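Local coordinates for protein lectin (Trichosanthes anguina, PDB 4HR6) that binds galactosides through beta-trefoil lectin domains, as a three-chain, nontoxic homologue of type II ribosome-inactivating proteins, at residues S13-L18 with L33-C38. Residues are numbered along the deposited sequence; the frame is centred on the assembly and turned at random.
Sequences SGRDAL and LILYPC. With AMG (methyl alpha-D-galactopyranoside), chain D.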
# COMPACT_ATOMS: atom_id res chain seq x y z
N SER C 13 12.43 12.08 -6.48
CA SER C 13 11.76 13.34 -6.15
C SER C 13 11.71 13.53 -4.65
O SER C 13 11.94 12.59 -3.88
CB SER C 13 10.37 13.40 -6.79
OG SER C 13 9.47 12.47 -6.22
N GLY C 14 11.47 14.77 -4.22
CA GLY C 14 11.40 15.06 -2.78
C GLY C 14 10.81 16.42 -2.45
O GLY C 14 9.68 16.74 -2.86
N ARG C 15 11.59 17.21 -1.70
CA ARG C 15 11.22 18.57 -1.28
C ARG C 15 10.28 19.27 -2.23
O ARG C 15 10.62 19.54 -3.39
CB ARG C 15 12.49 19.41 -1.15
CG ARG C 15 12.96 19.63 0.27
CD ARG C 15 12.34 20.87 0.89
NE ARG C 15 13.31 21.53 1.76
CZ ARG C 15 13.08 22.64 2.46
NH1 ARG C 15 14.05 23.14 3.22
NH2 ARG C 15 11.90 23.24 2.41
N ASP C 16 9.07 19.57 -1.74
CA ASP C 16 8.08 20.28 -2.53
C ASP C 16 7.78 19.64 -3.90
O ASP C 16 7.26 20.31 -4.79
CB ASP C 16 8.48 21.77 -2.66
CG ASP C 16 8.02 22.60 -1.46
OD1 ASP C 16 7.03 23.35 -1.62
OD2 ASP C 16 8.61 22.48 -0.36
N ALA C 17 8.08 18.35 -4.04
CA ALA C 17 7.79 17.59 -5.27
C ALA C 17 8.78 17.84 -6.39
O ALA C 17 8.50 17.56 -7.54
CB ALA C 17 6.37 17.87 -5.77
N LEU C 18 9.95 18.37 -6.05
CA LEU C 18 10.95 18.66 -7.06
C LEU C 18 11.87 17.46 -7.25
O LEU C 18 11.99 16.62 -6.35
CB LEU C 18 11.75 19.90 -6.69
CG LEU C 18 10.92 21.19 -6.76
CD1 LEU C 18 11.51 22.26 -5.86
CD2 LEU C 18 10.85 21.69 -8.19
N LEU C 33 24.51 18.82 -8.12
CA LEU C 33 23.10 18.40 -8.30
C LEU C 33 22.15 19.29 -7.53
O LEU C 33 22.36 19.57 -6.34
CB LEU C 33 22.85 16.94 -7.92
CG LEU C 33 23.93 16.26 -7.08
CD1 LEU C 33 23.35 15.45 -5.93
CD2 LEU C 33 24.81 15.42 -7.99
N ILE C 34 21.08 19.68 -8.21
CA ILE C 34 20.07 20.58 -7.67
C ILE C 34 18.69 19.92 -7.57
O ILE C 34 18.47 18.84 -8.12
CB ILE C 34 19.93 21.83 -8.57
CG1 ILE C 34 19.62 21.44 -10.02
CG2 ILE C 34 21.20 22.67 -8.52
CD1 ILE C 34 19.08 22.56 -10.87
N LEU C 35 17.77 20.58 -6.87
CA LEU C 35 16.34 20.35 -7.06
C LEU C 35 15.90 21.16 -8.27
O LEU C 35 16.31 22.30 -8.42
CB LEU C 35 15.53 20.84 -5.87
CG LEU C 35 15.62 20.13 -4.53
CD1 LEU C 35 14.56 20.73 -3.61
CD2 LEU C 35 15.42 18.62 -4.67
N TYR C 36 15.03 20.59 -9.09
CA TYR C 36 14.52 21.28 -10.28
C TYR C 36 13.16 20.68 -10.67
O TYR C 36 12.93 19.50 -10.45
CB TYR C 36 15.53 21.15 -11.43
CG TYR C 36 15.38 22.19 -12.51
CD1 TYR C 36 16.00 23.45 -12.39
CD2 TYR C 36 14.62 21.94 -13.65
CE1 TYR C 36 15.86 24.41 -13.38
CE2 TYR C 36 14.47 22.91 -14.64
CZ TYR C 36 15.09 24.14 -14.50
OH TYR C 36 14.95 25.08 -15.49
N PRO C 37 12.26 21.48 -11.25
CA PRO C 37 11.01 20.93 -11.76
C PRO C 37 11.19 19.60 -12.49
O PRO C 37 12.09 19.47 -13.32
CB PRO C 37 10.53 22.01 -12.74
CG PRO C 37 11.08 23.28 -12.19
CD PRO C 37 12.25 22.96 -11.30
N CYS C 38 10.34 18.62 -12.17
CA CYS C 38 10.44 17.30 -12.76
C CYS C 38 10.06 17.37 -14.22
O CYS C 38 9.09 18.03 -14.58
CB CYS C 38 9.54 16.30 -12.06
SG CYS C 38 9.96 16.05 -10.33
C1 AMG D . 18.54 23.26 -17.97
C2 AMG D . 18.19 21.78 -17.81
C3 AMG D . 17.53 21.50 -16.46
C4 AMG D . 18.30 22.12 -15.29
C5 AMG D . 18.73 23.56 -15.57
C6 AMG D . 19.70 24.08 -14.51
C7 AMG D . 17.26 24.85 -19.23
O1 AMG D . 17.34 24.05 -18.05
O2 AMG D . 17.30 21.39 -18.86
O3 AMG D . 17.42 20.08 -16.25
O4 AMG D . 19.44 21.30 -14.98
O5 AMG D . 19.36 23.68 -16.86
O6 AMG D . 19.44 25.46 -14.24
O HOH W 1 8.32 18.91 -10.06
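Apolar packing of L18 on L35 and P37 joins the loop 13-18 to strand 33-36 and the residues just after it in a ricin-type beta-trefoil lectin domain, just behind a galactoside site. The loop links strand 7-13 to strand 19-22, the antiparallel partner of 33-36, and contains a G1 beta bulge: G14 faces both A17 and L18, with G14 N hydrogen-bonded to L18 O and A17 N to G14 O. With CG anti to the carbonyl carbon (chi1 -69°), the L18 side chain runs toward the strand and crosses that of L35 at about a right angle, CB to CB 4.0 Å. Its CD2 branch lies against the Y36-P37 peptide, 3.4 Å from P37 N. The same methyl touches P37 CD at 3.6 Å. L35 CD1 reaches R15 CB at 3.5 Å, while the arginine's NE hydrogen-bonds S107 O. P37 CD lies toward the rim of one face of the Y36 ring; over the centre of the opposite face sits C4 of methyl alpha-D-galactopyranoside, 3.7 Å above the plane. The sugar's hydrogen-bond partners include D21, G24, Q41 and N43. C38 is disulfide-bonded to C19, and one water bridges the segments, donating to A17 O and accepting from C38 N, each at 2.9 Å.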